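Local coordinates for protein allantoin racemase (Pseudomonas fluorescens, PDB 5LG5) that racemises allantoin, interconverting its two enantiomers, and probably acts on other 5-monosubstituted hydantoins such as the isobutyl and benzyl compounds, at residues L4-N9 with D59-Y64; P37-E42 with S50-I55; S111-L116 with R162-A167. All blocks are in the same frame, centred on the assembly; numbering follows the deposited sequence.

Interaction 1. Residues L4-N9 with D59-Y64; sequences LVVNVN and DRVMAY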
ATOM      1  N   LEU E   4      26.887 -19.514 -13.442  1.00 14.07           N
ATOM      2  CA  LEU E   4      27.323 -19.812 -12.081  1.00 16.42           C
ATOM      3  C   LEU E   4      26.092 -19.911 -11.208  1.00 16.62           C
ATOM      4  O   LEU E   4      25.194 -19.077 -11.294  1.00 12.01           O
ATOM      5  CB  LEU E   4      28.271 -18.749 -11.509  1.00 14.56           C
ATOM      6  CG  LEU E   4      29.732 -18.597 -11.958  1.00 19.65           C
ATOM      7  CD1 LEU E   4      30.023 -19.242 -13.294  1.00 20.81           C
ATOM      8  CD2 LEU E   4      30.179 -17.144 -11.936  1.00 18.34           C
ATOM      9  N   VAL E   5      26.038 -20.977 -10.419  1.00 11.93           N
ATOM     10  CA  VAL E   5      24.994 -21.177  -9.448  1.00 12.83           C
ATOM     11  C   VAL E   5      25.671 -21.194  -8.090  1.00 14.70           C
ATOM     12  O   VAL E   5      26.375 -22.141  -7.761  1.00 15.63           O
ATOM     13  CB  VAL E   5      24.249 -22.476  -9.739  1.00 13.66           C
ATOM     14  CG1 VAL E   5      23.087 -22.660  -8.774  1.00 15.45           C
ATOM     15  CG2 VAL E   5      23.749 -22.442 -11.178  1.00 13.72           C
ATOM     16  N   VAL E   6      25.493 -20.123  -7.321  1.00 15.69           N
ATOM     17  CA  VAL E   6      26.286 -19.926  -6.118  1.00 10.54           C
ATOM     18  C   VAL E   6      25.482 -20.192  -4.860  1.00 11.97           C
ATOM     19  O   VAL E   6      24.448 -19.573  -4.612  1.00 15.28           O
ATOM     20  CB  VAL E   6      26.873 -18.504  -6.069  1.00 12.10           C
ATOM     21  CG1 VAL E   6      27.900 -18.399  -4.963  1.00 10.80           C
ATOM     22  CG2 VAL E   6      27.515 -18.167  -7.401  1.00 13.28           C
ATOM     23  N   ASN E   7      25.945 -21.159  -4.086  1.00 12.23           N
ATOM     24  CA  ASN E   7      25.353 -21.457  -2.798  1.00 13.03           C
ATOM     25  C   ASN E   7      25.589 -20.240  -1.910  1.00 14.74           C
ATOM     26  O   ASN E   7      26.611 -19.558  -2.050  1.00 15.18           O
ATOM     27  CB  ASN E   7      26.039 -22.696  -2.231  1.00 17.27           C
ATOM     28  CG  ASN E   7      25.349 -23.262  -1.000  1.00 16.91           C
ATOM     29  OD1 ASN E   7      24.359 -22.719  -0.499  1.00 14.61           O
ATOM     30  ND2 ASN E   7      25.901 -24.359  -0.490  1.00 14.50           N
ATOM     31  N   VAL E   8      24.663 -19.934  -1.010  1.00 15.23           N
ATOM     32  CA  VAL E   8      24.881 -18.790  -0.131  1.00 12.55           C
ATOM     33  C   VAL E   8      25.628 -19.251   1.105  1.00 16.50           C
ATOM     34  O   VAL E   8      26.263 -18.443   1.804  1.00 17.29           O
ATOM     35  CB  VAL E   8      23.571 -18.095   0.288  1.00 14.94           C
ATOM     36  CG1 VAL E   8      22.982 -17.302  -0.892  1.00 14.76           C
ATOM     37  CG2 VAL E   8      22.565 -19.125   0.806  1.00 16.20           C
ATOM     38  N   ASN E   9      25.567 -20.554   1.365  1.00 14.60           N
ATOM     39  CA  ASN E   9      26.276 -21.109   2.511  1.00 14.35           C
ATOM     40  C   ASN E   9      27.534 -21.865   2.106  1.00 16.08           C
ATOM     41  O   ASN E   9      27.828 -22.010   0.916  1.00 17.35           O
ATOM     42  CB  ASN E   9      25.349 -21.965   3.409  1.00 14.17           C
ATOM     43  CG  ASN E   9      24.925 -23.277   2.767  1.00 16.45           C
ATOM     44  OD1 ASN E   9      25.768 -24.103   2.394  1.00 17.07           O
ATOM     45  ND2 ASN E   9      23.607 -23.516   2.711  1.00 12.76           N
ATOM     46  N   ASP E  59      32.248 -12.009  -3.204  1.00 14.14           N
ATOM     47  CA  ASP E  59      33.657 -12.398  -3.191  1.00 17.58           C
ATOM     48  C   ASP E  59      33.930 -13.619  -4.089  1.00 14.64           C
ATOM     49  O   ASP E  59      34.831 -13.614  -4.936  1.00 12.67           O
ATOM     50  CB  ASP E  59      34.074 -12.684  -1.740  1.00 15.88           C
ATOM     51  CG  ASP E  59      35.524 -13.143  -1.619  1.00 21.85           C
ATOM     52  OD1 ASP E  59      35.777 -14.316  -1.241  1.00 17.99           O
ATOM     53  OD2 ASP E  59      36.408 -12.309  -1.883  1.00 13.53           O
ATOM     54  N   ARG E  60      33.111 -14.652  -3.925  1.00 17.40           N
ATOM     55  CA  ARG E  60      33.289 -15.915  -4.650  1.00 14.39           C
ATOM     56  C   ARG E  60      33.136 -15.742  -6.152  1.00 14.43           C
ATOM     57  O   ARG E  60      33.861 -16.339  -6.948  1.00 13.26           O
ATOM     58  CB  ARG E  60      32.285 -16.954  -4.147  1.00 15.21           C
ATOM     59  CG  ARG E  60      32.553 -18.393  -4.592  1.00 14.43           C
ATOM     60  CD  ARG E  60      33.981 -18.836  -4.293  1.00 17.31           C
ATOM     61  NE  ARG E  60      34.432 -19.961  -5.118  1.00 18.50           N
ATOM     62  CZ  ARG E  60      34.948 -19.865  -6.342  1.00 18.06           C
ATOM     63  NH1 ARG E  60      35.062 -18.688  -6.944  1.00 15.10           N
ATOM     64  NH2 ARG E  60      35.335 -20.963  -6.973  1.00 19.65           N
ATOM     65  N   VAL E  61      32.160 -14.935  -6.535  1.00 15.32           N
ATOM     66  CA  VAL E  61      31.883 -14.695  -7.939  1.00 13.28           C
ATOM     67  C   VAL E  61      32.989 -13.855  -8.583  1.00 14.84           C
ATOM     68  O   VAL E  61      33.412 -14.122  -9.711  1.00 14.91           O
ATOM     69  CB  VAL E  61      30.489 -14.047  -8.114  1.00 13.48           C
ATOM     70  CG1 VAL E  61      30.282 -13.565  -9.554  1.00 12.95           C
ATOM     71  CG2 VAL E  61      29.394 -15.042  -7.663  1.00  9.91           C
ATOM     72  N   MET E  62      33.439 -12.839  -7.861  1.00 13.48           N
ATOM     73  CA  MET E  62      34.535 -11.989  -8.340  1.00 19.10           C
ATOM     74  C   MET E  62      35.844 -12.771  -8.461  1.00 17.25           C
ATOM     75  O   MET E  62      36.669 -12.490  -9.324  1.00 22.98           O
ATOM     76  CB  MET E  62      34.723 -10.774  -7.426  1.00 11.54           C
ATOM     77  CG  MET E  62      33.579  -9.749  -7.487  1.00 19.31           C
ATOM     78  SD  MET E  62      33.144  -9.211  -9.155  1.00 27.39           S
ATOM     79  CE  MET E  62      31.725 -10.211  -9.429  1.00 14.68           C
ATOM     80  N   ALA E  63      36.043 -13.728  -7.567  1.00 18.28           N
ATOM     81  CA  ALA E  63      37.206 -14.617  -7.633  1.00 19.59           C
ATOM     82  C   ALA E  63      37.173 -15.615  -8.790  1.00 22.63           C
ATOM     83  O   ALA E  63      38.197 -16.209  -9.116  1.00 28.15           O
ATOM     84  CB  ALA E  63      37.380 -15.355  -6.312  1.00 21.04           C
ATOM     85  N   TYR E  64      36.000 -15.832  -9.386  1.00 23.72           N
ATOM     86  CA  TYR E  64      35.875 -16.771 -10.508  1.00 22.42           C
ATOM     87  C   TYR E  64      36.537 -16.205 -11.763  1.00 24.37           C
ATOM     88  O   TYR E  64      36.115 -15.157 -12.272  1.00 21.76           O
ATOM     89  CB  TYR E  64      34.417 -17.126 -10.789  1.00 19.75           C
ATOM     90  CG  TYR E  64      34.244 -18.267 -11.762  1.00 20.93           C
ATOM     91  CD1 TYR E  64      34.418 -19.588 -11.349  1.00 20.46           C
ATOM     92  CD2 TYR E  64      33.938 -18.033 -13.093  1.00 17.81           C
ATOM     93  CE1 TYR E  64      34.257 -20.641 -12.234  1.00 18.93           C
ATOM     94  CE2 TYR E  64      33.778 -19.081 -13.989  1.00 20.06           C
ATOM     95  CZ  TYR E  64      33.941 -20.381 -13.547  1.00 19.89           C
ATOM     96  OH  TYR E  64      33.784 -21.425 -14.421  1.00 20.29           O
TER

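Interaction 2. Residues P37-E42 with S50-I55; sequences PYFGAE and SYLAAI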
ATOM      1  N   PRO E  37      30.951 -20.405  -1.570  1.00 18.29           N
ATOM      2  CA  PRO E  37      31.745 -19.243  -1.139  1.00 16.47           C
ATOM      3  C   PRO E  37      32.951 -19.657  -0.306  1.00 19.03           C
ATOM      4  O   PRO E  37      32.896 -20.721   0.306  1.00 18.57           O
ATOM      5  CB  PRO E  37      30.765 -18.456  -0.254  1.00 15.89           C
ATOM      6  CG  PRO E  37      29.402 -18.866  -0.742  1.00 18.19           C
ATOM      7  CD  PRO E  37      29.553 -20.323  -1.117  1.00 16.27           C
ATOM      8  N   TYR E  38      33.998 -18.835  -0.264  1.00 16.61           N
ATOM      9  CA  TYR E  38      35.216 -19.189   0.464  1.00 20.74           C
ATOM     10  C   TYR E  38      35.035 -19.010   1.966  1.00 23.18           C
ATOM     11  O   TYR E  38      35.835 -19.513   2.760  1.00 23.82           O
ATOM     12  CB  TYR E  38      36.393 -18.332   0.004  1.00 16.96           C
ATOM     13  CG  TYR E  38      36.814 -18.551  -1.424  1.00 18.57           C
ATOM     14  CD1 TYR E  38      37.215 -17.480  -2.209  1.00 22.01           C
ATOM     15  CD2 TYR E  38      36.823 -19.821  -1.988  1.00 19.82           C
ATOM     16  CE1 TYR E  38      37.607 -17.658  -3.514  1.00 23.32           C
ATOM     17  CE2 TYR E  38      37.213 -20.013  -3.307  1.00 16.90           C
ATOM     18  CZ  TYR E  38      37.606 -18.925  -4.058  1.00 20.91           C
ATOM     19  OH  TYR E  38      37.996 -19.081  -5.367  1.00 26.10           O
ATOM     20  N   PHE E  39      33.999 -18.269   2.357  1.00 20.95           N
ATOM     21  CA  PHE E  39      33.686 -18.097   3.775  1.00 20.30           C
ATOM     22  C   PHE E  39      32.187 -17.915   4.004  1.00 20.88           C
ATOM     23  O   PHE E  39      31.396 -17.897   3.047  1.00 19.08           O
ATOM     24  CB  PHE E  39      34.478 -16.944   4.387  1.00 22.71           C
ATOM     25  CG  PHE E  39      34.171 -15.610   3.782  1.00 20.05           C
ATOM     26  CD1 PHE E  39      34.811 -15.194   2.624  1.00 19.23           C
ATOM     27  CD2 PHE E  39      33.246 -14.763   4.387  1.00 22.03           C
ATOM     28  CE1 PHE E  39      34.534 -13.953   2.067  1.00 19.46           C
ATOM     29  CE2 PHE E  39      32.960 -13.518   3.844  1.00 23.35           C
ATOM     30  CZ  PHE E  39      33.604 -13.112   2.679  1.00 19.23           C
ATOM     31  N   GLY E  40      31.804 -17.801   5.273  1.00 18.58           N
ATOM     32  CA  GLY E  40      30.405 -17.686   5.654  1.00 17.70           C
ATOM     33  C   GLY E  40      29.928 -18.827   6.534  1.00 20.49           C
ATOM     34  O   GLY E  40      30.724 -19.676   6.946  1.00 21.79           O
ATOM     35  N   ALA E  41      28.634 -18.830   6.857  1.00 16.50           N
ATOM     36  CA  ALA E  41      28.053 -19.853   7.722  1.00 18.82           C
ATOM     37  C   ALA E  41      27.707 -21.117   6.923  1.00 18.09           C
ATOM     38  O   ALA E  41      27.477 -21.052   5.713  1.00 14.08           O
ATOM     39  CB  ALA E  41      26.823 -19.307   8.443  1.00 22.75           C
ATOM     40  N   GLU E  42      27.671 -22.272   7.586  1.00 17.07           N
ATOM     41  CA  GLU E  42      27.366 -23.517   6.871  1.00 16.46           C
ATOM     42  C   GLU E  42      25.898 -23.567   6.460  1.00 14.24           C
ATOM     43  O   GLU E  42      25.498 -24.324   5.581  1.00 17.22           O
ATOM     44  CB  GLU E  42      27.747 -24.736   7.720  1.00 18.74           C
ATOM     45  CG  GLU E  42      27.003 -24.838   9.045  1.00 20.20           C
ATOM     46  CD  GLU E  42      27.396 -26.077   9.828  1.00 21.31           C
ATOM     47  OE1 GLU E  42      27.794 -27.079   9.203  1.00 25.77           O
ATOM     48  OE2 GLU E  42      27.326 -26.039  11.071  1.00 21.77           O
ATOM     49  N   SER E  50      23.060 -13.781   6.782  1.00  9.58           N
ATOM     50  CA  SER E  50      22.636 -13.341   5.449  1.00 13.49           C
ATOM     51  C   SER E  50      23.554 -12.249   4.904  1.00 13.30           C
ATOM     52  O   SER E  50      23.978 -12.297   3.741  1.00 10.40           O
ATOM     53  CB  SER E  50      21.183 -12.862   5.457  1.00 12.40           C
ATOM     54  OG  SER E  50      20.835 -12.339   4.182  1.00 20.39           O
ATOM     55  N   TYR E  51      23.857 -11.267   5.749  1.00 10.65           N
ATOM     56  CA  TYR E  51      24.786 -10.203   5.364  1.00 14.29           C
ATOM     57  C   TYR E  51      26.173 -10.770   5.102  1.00 12.84           C
ATOM     58  O   TYR E  51      26.880 -10.351   4.177  1.00 10.75           O
ATOM     59  CB  TYR E  51      24.844  -9.135   6.452  1.00 12.78           C
ATOM     60  CG  TYR E  51      23.727  -8.118   6.361  1.00 13.40           C
ATOM     61  CD1 TYR E  51      23.498  -7.413   5.184  1.00 14.97           C
ATOM     62  CD2 TYR E  51      22.886  -7.885   7.439  1.00 13.41           C
ATOM     63  CE1 TYR E  51      22.479  -6.479   5.093  1.00 13.78           C
ATOM     64  CE2 TYR E  51      21.848  -6.950   7.359  1.00 14.48           C
ATOM     65  CZ  TYR E  51      21.654  -6.254   6.182  1.00 17.32           C
ATOM     66  OH  TYR E  51      20.638  -5.327   6.092  1.00 18.67           O
ATOM     67  N   LEU E  52      26.557 -11.734   5.929  1.00 13.18           N
ATOM     68  CA  LEU E  52      27.808 -12.440   5.721  1.00 10.23           C
ATOM     69  C   LEU E  52      27.787 -13.175   4.398  1.00  9.59           C
ATOM     70  O   LEU E  52      28.741 -13.133   3.630  1.00 13.09           O
ATOM     71  CB  LEU E  52      28.039 -13.415   6.873  1.00 13.69           C
ATOM     72  CG  LEU E  52      29.337 -14.220   6.805  1.00 18.78           C
ATOM     73  CD1 LEU E  52      30.521 -13.293   6.614  1.00 15.65           C
ATOM     74  CD2 LEU E  52      29.466 -15.057   8.083  1.00 16.39           C
ATOM     75  N   ALA E  53      26.688 -13.857   4.115  1.00  9.56           N
ATOM     76  CA  ALA E  53      26.598 -14.560   2.846  1.00 11.06           C
ATOM     77  C   ALA E  53      26.644 -13.592   1.652  1.00 12.04           C
ATOM     78  O   ALA E  53      27.254 -13.899   0.626  1.00 10.45           O
ATOM     79  CB  ALA E  53      25.334 -15.413   2.812  1.00 12.04           C
ATOM     80  N   ALA E  54      26.032 -12.412   1.788  1.00 11.12           N
ATOM     81  CA  ALA E  54      26.037 -11.444   0.681  1.00 12.76           C
ATOM     82  C   ALA E  54      27.444 -11.155   0.186  1.00 10.85           C
ATOM     83  O   ALA E  54      27.725 -11.240  -1.005  1.00 12.34           O
ATOM     84  CB  ALA E  54      25.358 -10.124   1.101  1.00 11.86           C
ATOM     85  N   ILE E  55      28.324 -10.823   1.118  1.00 10.98           N
ATOM     86  CA  ILE E  55      29.706 -10.480   0.792  1.00 13.58           C
ATOM     87  C   ILE E  55      30.476 -11.689   0.316  1.00 14.28           C
ATOM     88  O   ILE E  55      31.278 -11.605  -0.609  1.00 15.85           O
ATOM     89  CB  ILE E  55      30.441  -9.882   2.016  1.00 16.73           C
ATOM     90  CG1 ILE E  55      29.830  -8.541   2.368  1.00 18.03           C
ATOM     91  CG2 ILE E  55      31.908  -9.649   1.695  1.00 25.87           C
ATOM     92  CD1 ILE E  55      29.747  -7.661   1.146  1.00 20.76           C
TER

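Interaction 3. Residues S111-L116 with R162-A167; sequences SVVTTL and RQAELA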
ATOM      1  N   SER E 111       2.487 -19.367  -1.928  1.00 10.21           N
ATOM      2  CA  SER E 111       3.057 -19.346  -0.584  1.00  9.81           C
ATOM      3  C   SER E 111       4.461 -19.907  -0.612  1.00  9.64           C
ATOM      4  O   SER E 111       4.800 -20.747  -1.446  1.00 11.87           O
ATOM      5  CB  SER E 111       2.198 -20.118   0.438  1.00  9.39           C
ATOM      6  OG  SER E 111       1.048 -19.382   0.824  1.00 13.26           O
ATOM      7  N   VAL E 112       5.292 -19.409   0.283  1.00  9.21           N
ATOM      8  CA  VAL E 112       6.637 -19.902   0.403  1.00  7.83           C
ATOM      9  C   VAL E 112       6.740 -20.751   1.653  1.00  9.70           C
ATOM     10  O   VAL E 112       6.289 -20.344   2.717  1.00 12.33           O
ATOM     11  CB  VAL E 112       7.635 -18.727   0.482  1.00 14.61           C
ATOM     12  CG1 VAL E 112       9.068 -19.248   0.580  1.00 13.41           C
ATOM     13  CG2 VAL E 112       7.456 -17.799  -0.731  1.00 13.58           C
ATOM     14  N   VAL E 113       7.316 -21.936   1.529  1.00 11.18           N
ATOM     15  CA  VAL E 113       7.575 -22.745   2.705  1.00 13.44           C
ATOM     16  C   VAL E 113       9.062 -22.735   2.953  1.00 13.04           C
ATOM     17  O   VAL E 113       9.837 -23.179   2.110  1.00 14.54           O
ATOM     18  CB  VAL E 113       7.096 -24.199   2.562  1.00 13.32           C
ATOM     19  CG1 VAL E 113       7.514 -24.990   3.791  1.00 14.59           C
ATOM     20  CG2 VAL E 113       5.580 -24.251   2.359  1.00 12.47           C
ATOM     21  N   THR E 114       9.474 -22.200   4.093  1.00 15.51           N
ATOM     22  CA  THR E 114      10.901 -22.132   4.373  1.00 14.10           C
ATOM     23  C   THR E 114      11.234 -23.050   5.540  1.00 16.06           C
ATOM     24  O   THR E 114      10.423 -23.908   5.925  1.00 14.18           O
ATOM     25  CB  THR E 114      11.388 -20.661   4.625  1.00 13.75           C
ATOM     26  OG1 THR E 114      12.819 -20.612   4.724  1.00 16.61           O
ATOM     27  CG2 THR E 114      10.765 -20.071   5.880  1.00 12.65           C
ATOM     28  N   THR E 115      12.434 -22.855   6.082  1.00 14.25           N
ATOM     29  CA  THR E 115      12.991 -23.681   7.139  1.00 16.36           C
ATOM     30  C   THR E 115      12.590 -23.193   8.518  1.00 17.61           C
ATOM     31  O   THR E 115      11.632 -23.689   9.120  1.00 16.00           O
ATOM     32  CB  THR E 115      14.516 -23.650   7.048  1.00 19.86           C
ATOM     33  OG1 THR E 115      14.941 -22.289   6.842  1.00 16.75           O
ATOM     34  CG2 THR E 115      14.981 -24.511   5.881  1.00 18.25           C
ATOM     35  N   LEU E 116      13.344 -22.220   9.021  1.00 13.64           N
ATOM     36  CA  LEU E 116      13.123 -21.682  10.351  1.00 10.44           C
ATOM     37  C   LEU E 116      12.197 -20.472  10.368  1.00 13.71           C
ATOM     38  O   LEU E 116      12.152 -19.674   9.419  1.00 14.41           O
ATOM     39  CB  LEU E 116      14.457 -21.322  10.992  1.00 12.42           C
ATOM     40  CG  LEU E 116      15.371 -22.533  11.245  1.00 17.25           C
ATOM     41  CD1 LEU E 116      16.611 -22.104  12.010  1.00 16.87           C
ATOM     42  CD2 LEU E 116      14.636 -23.632  11.985  1.00 15.84           C
ATOM     43  N   ARG E 162       3.255 -30.379   5.565  1.00 13.93           N
ATOM     44  CA  ARG E 162       2.223 -29.841   6.456  1.00 20.00           C
ATOM     45  C   ARG E 162       2.033 -28.344   6.273  1.00 17.54           C
ATOM     46  O   ARG E 162       0.899 -27.872   6.246  1.00 18.85           O
ATOM     47  CB  ARG E 162       2.465 -30.152   7.944  1.00 20.98           C
ATOM     48  CG  ARG E 162       1.366 -29.493   8.827  1.00 25.08           C
ATOM     49  CD  ARG E 162       1.342 -29.871  10.325  1.00 34.24           C
ATOM     50  NE  ARG E 162       2.525 -29.460  11.077  1.00 43.37           N
ATOM     51  CZ  ARG E 162       3.538 -30.274  11.372  1.00 49.31           C
ATOM     52  NH1 ARG E 162       3.488 -31.544  10.991  1.00 46.14           N
ATOM     53  NH2 ARG E 162       4.589 -29.830  12.055  1.00 39.30           N
ATOM     54  N   GLN E 163       3.130 -27.599   6.153  1.00 19.68           N
ATOM     55  CA  GLN E 163       3.024 -26.151   5.952  1.00 17.82           C
ATOM     56  C   GLN E 163       2.398 -25.830   4.607  1.00 13.40           C
ATOM     57  O   GLN E 163       1.585 -24.918   4.496  1.00 16.72           O
ATOM     58  CB  GLN E 163       4.390 -25.470   6.080  1.00 14.96           C
ATOM     59  CG  GLN E 163       4.954 -25.528   7.486  1.00 13.62           C
ATOM     60  CD  GLN E 163       3.952 -25.034   8.503  1.00 18.97           C
ATOM     61  OE1 GLN E 163       3.267 -24.032   8.280  1.00 16.56           O
ATOM     62  NE2 GLN E 163       3.839 -25.748   9.618  1.00 20.08           N
ATOM     63  N   ALA E 164       2.770 -26.596   3.585  1.00 15.56           N
ATOM     64  CA  ALA E 164       2.174 -26.418   2.267  1.00 11.48           C
ATOM     65  C   ALA E 164       0.664 -26.658   2.317  1.00 16.90           C
ATOM     66  O   ALA E 164      -0.117 -25.912   1.716  1.00 14.85           O
ATOM     67  CB  ALA E 164       2.832 -27.333   1.251  1.00 12.01           C
ATOM     68  N   GLU E 165       0.254 -27.698   3.038  1.00 16.79           N
ATOM     69  CA  GLU E 165      -1.169 -28.001   3.173  1.00 20.62           C
ATOM     70  C   GLU E 165      -1.900 -26.871   3.891  1.00 20.57           C
ATOM     71  O   GLU E 165      -3.009 -26.493   3.509  1.00 17.77           O
ATOM     72  CB  GLU E 165      -1.368 -29.347   3.881  1.00 18.67           C
ATOM     73  CG  GLU E 165      -0.964 -30.522   3.007  1.00 18.41           C
ATOM     74  CD  GLU E 165      -1.037 -31.865   3.723  1.00 31.31           C
ATOM     75  OE1 GLU E 165      -0.974 -31.887   4.978  1.00 26.21           O
ATOM     76  OE2 GLU E 165      -1.128 -32.898   3.016  1.00 30.13           O
ATOM     77  N   LEU E 166      -1.262 -26.318   4.920  1.00 17.07           N
ATOM     78  CA  LEU E 166      -1.856 -25.213   5.661  1.00 19.12           C
ATOM     79  C   LEU E 166      -1.940 -23.962   4.793  1.00 19.06           C
ATOM     80  O   LEU E 166      -2.930 -23.226   4.824  1.00 18.75           O
ATOM     81  CB  LEU E 166      -1.054 -24.929   6.934  1.00 20.47           C
ATOM     82  CG  LEU E 166      -1.106 -25.984   8.039  1.00 23.67           C
ATOM     83  CD1 LEU E 166      -0.123 -25.649   9.156  1.00 24.95           C
ATOM     84  CD2 LEU E 166      -2.526 -26.082   8.610  1.00 30.38           C
ATOM     85  N   ALA E 167      -0.894 -23.733   4.010  1.00 17.22           N
ATOM     86  CA  ALA E 167      -0.858 -22.589   3.118  1.00 15.99           C
ATOM     87  C   ALA E 167      -2.016 -22.646   2.120  1.00 14.91           C
ATOM     88  O   ALA E 167      -2.711 -21.649   1.898  1.00 14.30           O
ATOM     89  CB  ALA E 167       0.478 -22.536   2.396  1.00 10.78           C
TER

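Interaction 1. Residues L4-N9 with D59-Y64
Leu4 lays its methyls against the ring of Tyr64. Leu4 CD1 sits 4.1 Å from the centroid of the Tyr64 ring, 22° off its normal, in a CH-pi contact displaced toward the CE2 side of the rim. Tyr64 holds its CG anti to the backbone N (chi1 -170°), which brings the ring toward the strand. Leu4 CD2 touches the ring at CD2 of Tyr64 (4.0 Å) and lies more loosely, 4.3 Å, from Val61 CG1. The chi2 of Leu4, 19°, is far from staggered, which makes the exact methyl positions less certain. Two residues on, Val6 meets Val61 through one methyl each, CG2 to CG2 at 3.7 Å. Farther along the chain, Asn7 OD1 takes the N-H of Asn9 in an Asx turn at 3.1 Å, the donor lying well above the amide plane; Asn7 ND2 is held by Thr15 OG1. Val5, alternating with Leu4 and Val6, packs on Ile18 of helix 12-25, so helices cover both faces of the strand. Helix 47-63 links strands 31-35 and 70-74 and passes over strand 2-7 between them, a beta-alpha-beta crossover of the parallel alpha/beta domain found in the Asp/Glu/hydantoin racemases.

Interaction 2. Residues P37-E42 with S50-I55
Phe39 has its CG between the backbone N and the carbonyl carbon (chi1 63°), which turns the ring down onto helix 47-63, while Leu52 holds its CG anti to the backbone N (chi1 -179°), which carries its two methyls toward the loop and strand. The two methyls meet different partners. CD1 comes up to the ring edge of Phe39, 3.7 Å from CE2 and close to the ring plane. CD2 lies against backbone instead, 3.7 Å from Gly40 CA, with Ala41 N a little farther off. One turn on, Ile55 meets the same ring with its CG2 branch, 4.0 Å from Phe39 CZ and again near the plane. Leu52 and Ile55 are therefore both edge neighbours of the phenyl group, and neither lies over its face. Gly40 and Ala41 form a very short strand that pairs antiparallel with a strand of a second subunit, carrying the sheet across the interface. Helix 47-63 backs this junction and joins in it: Leu52 also packs on Val233 of the second subunit, Ile55 packs on Ile55 of that subunit, and Tyr51 OH is hydrogen-bonded to its Glu82 OE1. The strand and helix come close where both residues are small: the CA atoms of Gly40 and Ala53 are 5.7 Å apart. Gly40 has a phi of 118°, where a beta carbon would crowd the carbonyl of Phe39. Within the subunit, Ala41 is paired through its backbone with Thr10, and Phe39 continues along the helix to touch Asp59.

Interaction 3. Residues S111-L116 with R162-A167
Val113 rests on Gln163 and Ala164, and Ser111 on Ala167, where helix 153-171 runs over strand 110-114. The helix joins strands 136-141 and 175-179, which flank this strand in the parallel sheet, so the contact is the packing of a beta-alpha-beta crossover in one of the two alpha/beta halves of the racemase fold. The axes of strand 111-114 and helix 162-167 approach to 8.6 Å and run nearly antiparallel, at 159°.

Apolar packing does most of the work. Val113 points both methyls at the helix. CG1, anti to the backbone N (chi1 175°), lies 3.9 Å from Gln163 CB, and CG2 reaches the helix backbone, 3.9 Å from Ala164 N, with Ala164 CB slightly beyond. The two side chains, Val113 and Gln163, stand at about a right angle, and only the root of the glutamine is used. Ile176 of strand 175-179 touches both Val113 and Ala164 and continues the apolar layer. Val112, between the two contact residues, faces the other way and packs on Leu127 of helix 120-129.

Polar groups bond outside the contact rather than across it. Gln163, bent at chi2 (-52°), carries its amide away from Val113, and its OE1 accepts from Arg140 NH1 on strand 136-141. Ser111 OG is likewise hydrogen-bonded, to Ser138 OG of the same neighbouring strand.

Near the start of the strand the two segments meet through small side chains: the methyl of Ala167 lies against the serine side chain, its CB 3.6 Å from both CB and OG of Ser111.

All three contacts are buried and lack hydrogen bonds between their segments, though Tyr64 in interaction 1 and Gln163 in interaction 3 are partly exposed, unlike any touching residue of interaction 2. Interactions 1 and 2 share helix 47-63 and touch, with centres about 10 Å apart; Pro37 and Ala41 pack on Asn7 and Asn9. Interaction 3 belongs to the other parallel sheet, its centre about 28 Å from that of interaction 1. Interactions 1 and 3 are topologically similar crossover packings, interaction 1 using an aromatic face, interaction 3 alanines and the CB of a glutamine. Interaction 2, with methyls at a ring edge and a glycine backbone, borders the second subunit extensively; interaction 3 reaches it through one residue, Leu116.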